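Local atomic coordinates of teichoic acid biosynthesis protein F (Staphylococcus epidermidis, PDB entry 3L7I), a protein that probably takes part in teichoic acid biosynthesis and has two Rossmann-like domains of the GT-B type. Residues 619-623 against 624-628; 654-658 against 659-663. All coordinates share one frame; numbering follows the deposited sequence.

Contact 1: 619-623 against 624-628. With SO4 (sulfate ion), chain G.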
loop_
_atom_site.group_PDB
_atom_site.type_symbol
_atom_site.label_atom_id
_atom_site.label_comp_id
_atom_site.label_asym_id
_atom_site.label_seq_id
_atom_site.Cartn_x
_atom_site.Cartn_y
_atom_site.Cartn_z
ATOM N N LEU A 619 46.334 35.753 25.490
ATOM C CA LEU A 619 45.778 34.873 24.467
ATOM C C LEU A 619 46.573 35.017 23.172
ATOM O O LEU A 619 46.869 36.133 22.737
ATOM C CB LEU A 619 44.324 35.250 24.193
ATOM C CG LEU A 619 43.427 34.043 23.890
ATOM C CD1 LEU A 619 42.119 34.449 23.238
ATOM C CD2 LEU A 619 44.162 33.033 23.044
ATOM N N ILE A 620 46.935 33.912 22.537
ATOM C CA ILE A 620 47.448 34.027 21.177
ATOM C C ILE A 620 46.461 33.323 20.281
ATOM O O ILE A 620 46.103 32.159 20.518
ATOM C CB ILE A 620 48.834 33.401 20.994
ATOM C CG1 ILE A 620 49.799 33.948 22.035
ATOM C CG2 ILE A 620 49.364 33.671 19.590
ATOM C CD1 ILE A 620 51.184 33.392 21.878
ATOM N N THR A 621 46.007 34.032 19.257
ATOM C CA THR A 621 45.041 33.463 18.341
ATOM C C THR A 621 45.274 34.040 16.936
ATOM O O THR A 621 46.321 34.644 16.689
ATOM C CB THR A 621 43.636 33.714 18.862
ATOM O OG1 THR A 621 42.713 32.957 18.084
ATOM C CG2 THR A 621 43.291 35.201 18.791
ATOM N N ASP A 622 44.344 33.823 16.007
ATOM C CA ASP A 622 44.454 34.452 14.694
ATOM C C ASP A 622 43.135 34.993 14.165
ATOM O O ASP A 622 42.910 36.198 14.226
ATOM C CB ASP A 622 45.115 33.528 13.674
ATOM C CG ASP A 622 44.604 32.126 13.753
ATOM O OD1 ASP A 622 45.397 31.244 14.113
ATOM O OD2 ASP A 622 43.411 31.890 13.464
ATOM N N TYR A 623 42.277 34.112 13.641
ATOM C CA TYR A 623 40.953 34.494 13.160
ATOM C C TYR A 623 39.907 33.734 13.947
ATOM O O TYR A 623 39.386 32.728 13.493
ATOM C CB TYR A 623 40.802 34.143 11.677
ATOM C CG TYR A 623 42.087 34.268 10.941
ATOM C CD1 TYR A 623 42.733 33.142 10.447
ATOM C CD2 TYR A 623 42.696 35.519 10.783
ATOM C CE1 TYR A 623 43.947 33.259 9.790
ATOM C CE2 TYR A 623 43.907 35.649 10.135
ATOM C CZ TYR A 623 44.534 34.519 9.635
ATOM O OH TYR A 623 45.744 34.642 8.981
ATOM N N SER A 624 39.570 34.195 15.133
ATOM C CA SER A 624 38.642 33.418 15.920
ATOM C C SER A 624 37.762 34.306 16.746
ATOM O O SER A 624 38.203 35.325 17.276
ATOM C CB SER A 624 39.396 32.452 16.825
ATOM O OG SER A 624 38.488 31.741 17.641
ATOM N N SER A 625 36.512 33.895 16.854
ATOM C CA SER A 625 35.544 34.558 17.696
ATOM C C SER A 625 35.909 34.476 19.185
ATOM O O SER A 625 35.264 35.129 20.007
ATOM C CB SER A 625 34.163 33.945 17.454
ATOM O OG SER A 625 33.374 33.977 18.631
ATOM N N VAL A 626 36.910 33.672 19.545
ATOM C CA VAL A 626 37.352 33.663 20.938
ATOM C C VAL A 626 37.943 34.987 21.390
ATOM O O VAL A 626 37.880 35.318 22.562
ATOM C CB VAL A 626 38.388 32.551 21.294
ATOM C CG1 VAL A 626 37.749 31.185 21.268
ATOM C CG2 VAL A 626 39.630 32.640 20.397
ATOM N N MET A 627 38.543 35.747 20.491
ATOM C CA MET A 627 39.121 37.001 20.944
ATOM C C MET A 627 38.054 37.889 21.601
ATOM O O MET A 627 38.356 38.679 22.498
ATOM C CB MET A 627 39.808 37.729 19.797
ATOM C CG MET A 627 38.921 37.935 18.608
ATOM S SD MET A 627 39.685 39.078 17.462
ATOM C CE MET A 627 38.401 39.207 16.208
ATOM N N PHE A 628 36.808 37.749 21.161
ATOM C CA PHE A 628 35.752 38.607 21.656
ATOM C C PHE A 628 35.360 38.176 23.053
ATOM O O PHE A 628 34.791 38.961 23.809
ATOM C CB PHE A 628 34.519 38.566 20.754
ATOM C CG PHE A 628 34.745 39.100 19.373
ATOM C CD1 PHE A 628 35.096 40.417 19.174
ATOM C CD2 PHE A 628 34.580 38.292 18.273
ATOM C CE1 PHE A 628 35.292 40.911 17.914
ATOM C CE2 PHE A 628 34.773 38.787 17.005
ATOM C CZ PHE A 628 35.130 40.095 16.828
HETATM S S SO4 G . 35.567 30.938 14.712
HETATM O O1 SO4 G . 36.250 29.637 14.711
HETATM O O2 SO4 G . 36.107 31.770 13.633
HETATM O O3 SO4 G . 34.130 30.759 14.504
HETATM O O4 SO4 G . 35.784 31.592 16.003
HETATM O O HOH W 1 40.645 36.583 15.557
#

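Contact 2: 654-658 against 659-663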
loop_
_atom_site.group_PDB
_atom_site.type_symbol
_atom_site.label_atom_id
_atom_site.label_comp_id
_atom_site.label_asym_id
_atom_site.label_seq_id
_atom_site.Cartn_x
_atom_site.Cartn_y
_atom_site.Cartn_z
ATOM N N PHE A 654 35.272 39.499 6.486
ATOM C CA PHE A 654 35.257 39.724 7.925
ATOM C C PHE A 654 34.364 40.928 8.158
ATOM O O PHE A 654 34.343 41.851 7.349
ATOM C CB PHE A 654 36.657 40.070 8.411
ATOM C CG PHE A 654 37.539 38.875 8.657
ATOM C CD1 PHE A 654 37.120 37.596 8.326
ATOM C CD2 PHE A 654 38.807 39.041 9.198
ATOM C CE1 PHE A 654 37.946 36.498 8.554
ATOM C CE2 PHE A 654 39.633 37.962 9.416
ATOM C CZ PHE A 654 39.197 36.683 9.097
ATOM N N TYR A 655 33.628 40.936 9.260
ATOM C CA TYR A 655 32.724 42.046 9.521
ATOM C C TYR A 655 33.491 43.232 10.047
ATOM O O TYR A 655 33.097 44.384 9.842
ATOM C CB TYR A 655 31.656 41.675 10.532
ATOM C CG TYR A 655 30.655 40.660 10.043
ATOM C CD1 TYR A 655 29.696 40.993 9.091
ATOM C CD2 TYR A 655 30.641 39.370 10.568
ATOM C CE1 TYR A 655 28.770 40.067 8.668
ATOM C CE2 TYR A 655 29.718 38.451 10.149
ATOM C CZ TYR A 655 28.793 38.805 9.202
ATOM O OH TYR A 655 27.894 37.858 8.807
ATOM N N MET A 656 34.589 42.956 10.734
ATOM C CA MET A 656 35.371 44.038 11.290
ATOM C C MET A 656 36.624 44.332 10.480
ATOM O O MET A 656 37.034 43.551 9.612
ATOM C CB MET A 656 35.733 43.742 12.731
ATOM C CG MET A 656 36.496 42.470 12.902
ATOM S SD MET A 656 37.738 42.708 14.183
ATOM C CE MET A 656 36.777 43.588 15.409
ATOM N N ASN A 657 37.221 45.485 10.751
ATOM C CA ASN A 657 38.442 45.841 10.067
ATOM C C ASN A 657 39.661 45.289 10.800
ATOM O O ASN A 657 40.270 45.960 11.633
ATOM C CB ASN A 657 38.539 47.342 9.847
ATOM C CG ASN A 657 39.550 47.688 8.785
ATOM O OD1 ASN A 657 40.527 46.957 8.592
ATOM N ND2 ASN A 657 39.324 48.793 8.078
ATOM N N TYR A 658 39.985 44.043 10.468
ATOM C CA TYR A 658 41.052 43.267 11.102
ATOM C C TYR A 658 42.410 43.961 11.139
ATOM O O TYR A 658 43.140 43.879 12.135
ATOM C CB TYR A 658 41.218 41.962 10.341
ATOM C CG TYR A 658 42.086 40.922 11.007
ATOM C CD1 TYR A 658 41.527 39.953 11.821
ATOM C CD2 TYR A 658 43.451 40.883 10.784
ATOM C CE1 TYR A 658 42.298 38.985 12.415
ATOM C CE2 TYR A 658 44.246 39.918 11.379
ATOM C CZ TYR A 658 43.660 38.962 12.196
ATOM O OH TYR A 658 44.432 37.983 12.795
ATOM N N MET A 659 42.757 44.618 10.034
ATOM C CA MET A 659 44.044 45.255 9.918
ATOM C C MET A 659 44.230 46.320 10.977
ATOM O O MET A 659 45.355 46.653 11.341
ATOM C CB MET A 659 44.207 45.850 8.529
ATOM C CG MET A 659 45.366 45.255 7.771
ATOM S SD MET A 659 45.491 43.493 8.067
ATOM C CE MET A 659 45.200 42.852 6.416
ATOM N N GLU A 660 43.131 46.847 11.493
ATOM C CA GLU A 660 43.228 47.985 12.387
ATOM C C GLU A 660 42.817 47.657 13.813
ATOM O O GLU A 660 43.627 47.215 14.632
ATOM C CB GLU A 660 42.377 49.129 11.844
ATOM C CG GLU A 660 43.068 50.474 11.886
ATOM C CD GLU A 660 42.892 51.246 10.595
ATOM O OE1 GLU A 660 41.911 50.969 9.869
ATOM O OE2 GLU A 660 43.740 52.119 10.307
ATOM N N ASP A 661 41.535 47.857 14.082
ATOM C CA ASP A 661 41.003 47.861 15.435
ATOM C C ASP A 661 40.842 46.498 16.118
ATOM O O ASP A 661 39.729 46.086 16.430
ATOM C CB ASP A 661 39.666 48.618 15.451
ATOM C CG ASP A 661 38.672 48.072 14.441
ATOM O OD1 ASP A 661 38.573 46.833 14.329
ATOM O OD2 ASP A 661 37.997 48.878 13.764
ATOM N N LEU A 662 41.952 45.808 16.366
ATOM C CA LEU A 662 41.936 44.689 17.314
ATOM C C LEU A 662 42.912 44.946 18.476
ATOM O O LEU A 662 43.790 45.813 18.375
ATOM C CB LEU A 662 42.108 43.313 16.637
ATOM C CG LEU A 662 43.315 43.001 15.779
ATOM C CD1 LEU A 662 43.094 41.728 14.977
ATOM C CD2 LEU A 662 43.603 44.211 14.862
ATOM N N PRO A 663 42.743 44.201 19.583
ATOM C CA PRO A 663 43.289 44.565 20.895
ATOM C C PRO A 663 44.788 44.368 21.009
ATOM O O PRO A 663 45.356 44.756 22.024
ATOM C CB PRO A 663 42.619 43.570 21.849
ATOM C CG PRO A 663 41.972 42.539 21.004
ATOM C CD PRO A 663 42.280 42.807 19.566
#

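Contact 1: 619-623 against 624-628
L619 and T621, on strand 618-621, face V626 across the turn that leads into the next helix. This is the strand-to-helix turn of a beta-alpha-beta unit that continues to strand 637-640, in a parallel sheet of the GT-B type fold. Van der Waals contacts join the strand to the helix. L619 CD1 lies 4.2 Å from V626 CG2, and the two side chains cross at about a right angle. T621 OG1 lies 3.9 Å from the same methyl, V626 CG2, and 3.6 Å from S624 CB. OG1 points anti to the backbone N (chi1 -170°), which turns it to the S624 side. Its hydrogen-bond partner is A544 O, on the neighbouring strand's exit.

One polar contact caps the turn into the helix: S624 OG accepts a nearly straight bond from V626 N (3.1 Å, 172°). A water bridges the turn: it donates to D622 O and accepts from S624 N. D622 OD2 accepts from Y623 N on its anti side. R548 and T546 also bind this carboxylate, which limits its rotation. D622 CB lies over the centre of one face of the Y623 ring.

A sulfate ion, probably from the crystallisation liquor, sits beside the turn that leads into the helix. Its O4 accepts from S624 OG at 3.2 Å and from S625 N at 2.6 Å.

Contact 2: 654-658 against 659-663
A type I beta turn from N657 to E660 shapes this contact, in the long loop between strands 637-640 and 666-667 of the C-terminal Rossmann-like sheet. E660 N donates to N657 O at 3.0 Å, the bond that closes the turn. An inverse gamma turn overlaps each end of the beta turn. One is centred on N657, where Y658 N makes a weak bond to M656 O. The other is centred on D661, where L662 N donates to E660 O at 2.8 Å. The chain therefore doubles back in a few residues, with no helix or strand.

The main side-chain contact is a CH-pi interaction. L662 CD1 lies over one face of the Y658 ring, 3.8 Å from its centroid and only 10° off the normal. Y658 CG is anti to the backbone N (chi1 -169°), and the ring extends from the turn so that its hydroxyl bonds to D622 O. F639 of strand 637-640 packs on both Y658 and L662. M659 SD comes to 4.3 Å from Y658 CD2.

N657 and E660 are on the solvent side. The planes of the N657 amide and the E660 carboxylate are steeply inclined to each other (67°). N657 ND2 and E660 OE1 are 3.8 Å apart. D661 OD2 has a long, weak ion pair with R697. M656 is buried, and its bent chain brings M656 CE to 3.9 Å from D661 OD1.

Contact 1 comes first along the chain, and contact 2 follows after strand 637-640. Their centres lie about 12 Å apart, on the same side of the chain's centre. Contact 1 starts on a strand of the six-stranded parallel sheet and runs from strand 618-621 into helix 626-630. Contact 2 lies in a loop between two strands of the same sheet, 637-640 and 666-667. The two stretches touch directly. Besides the polar link at D622, Y623 CB packs on F654 CZ at 4.0 Å, and F628 CE1 meets M656 CE at 4.0 Å. The later loop thus packs over the turn that leaves strand 618-621.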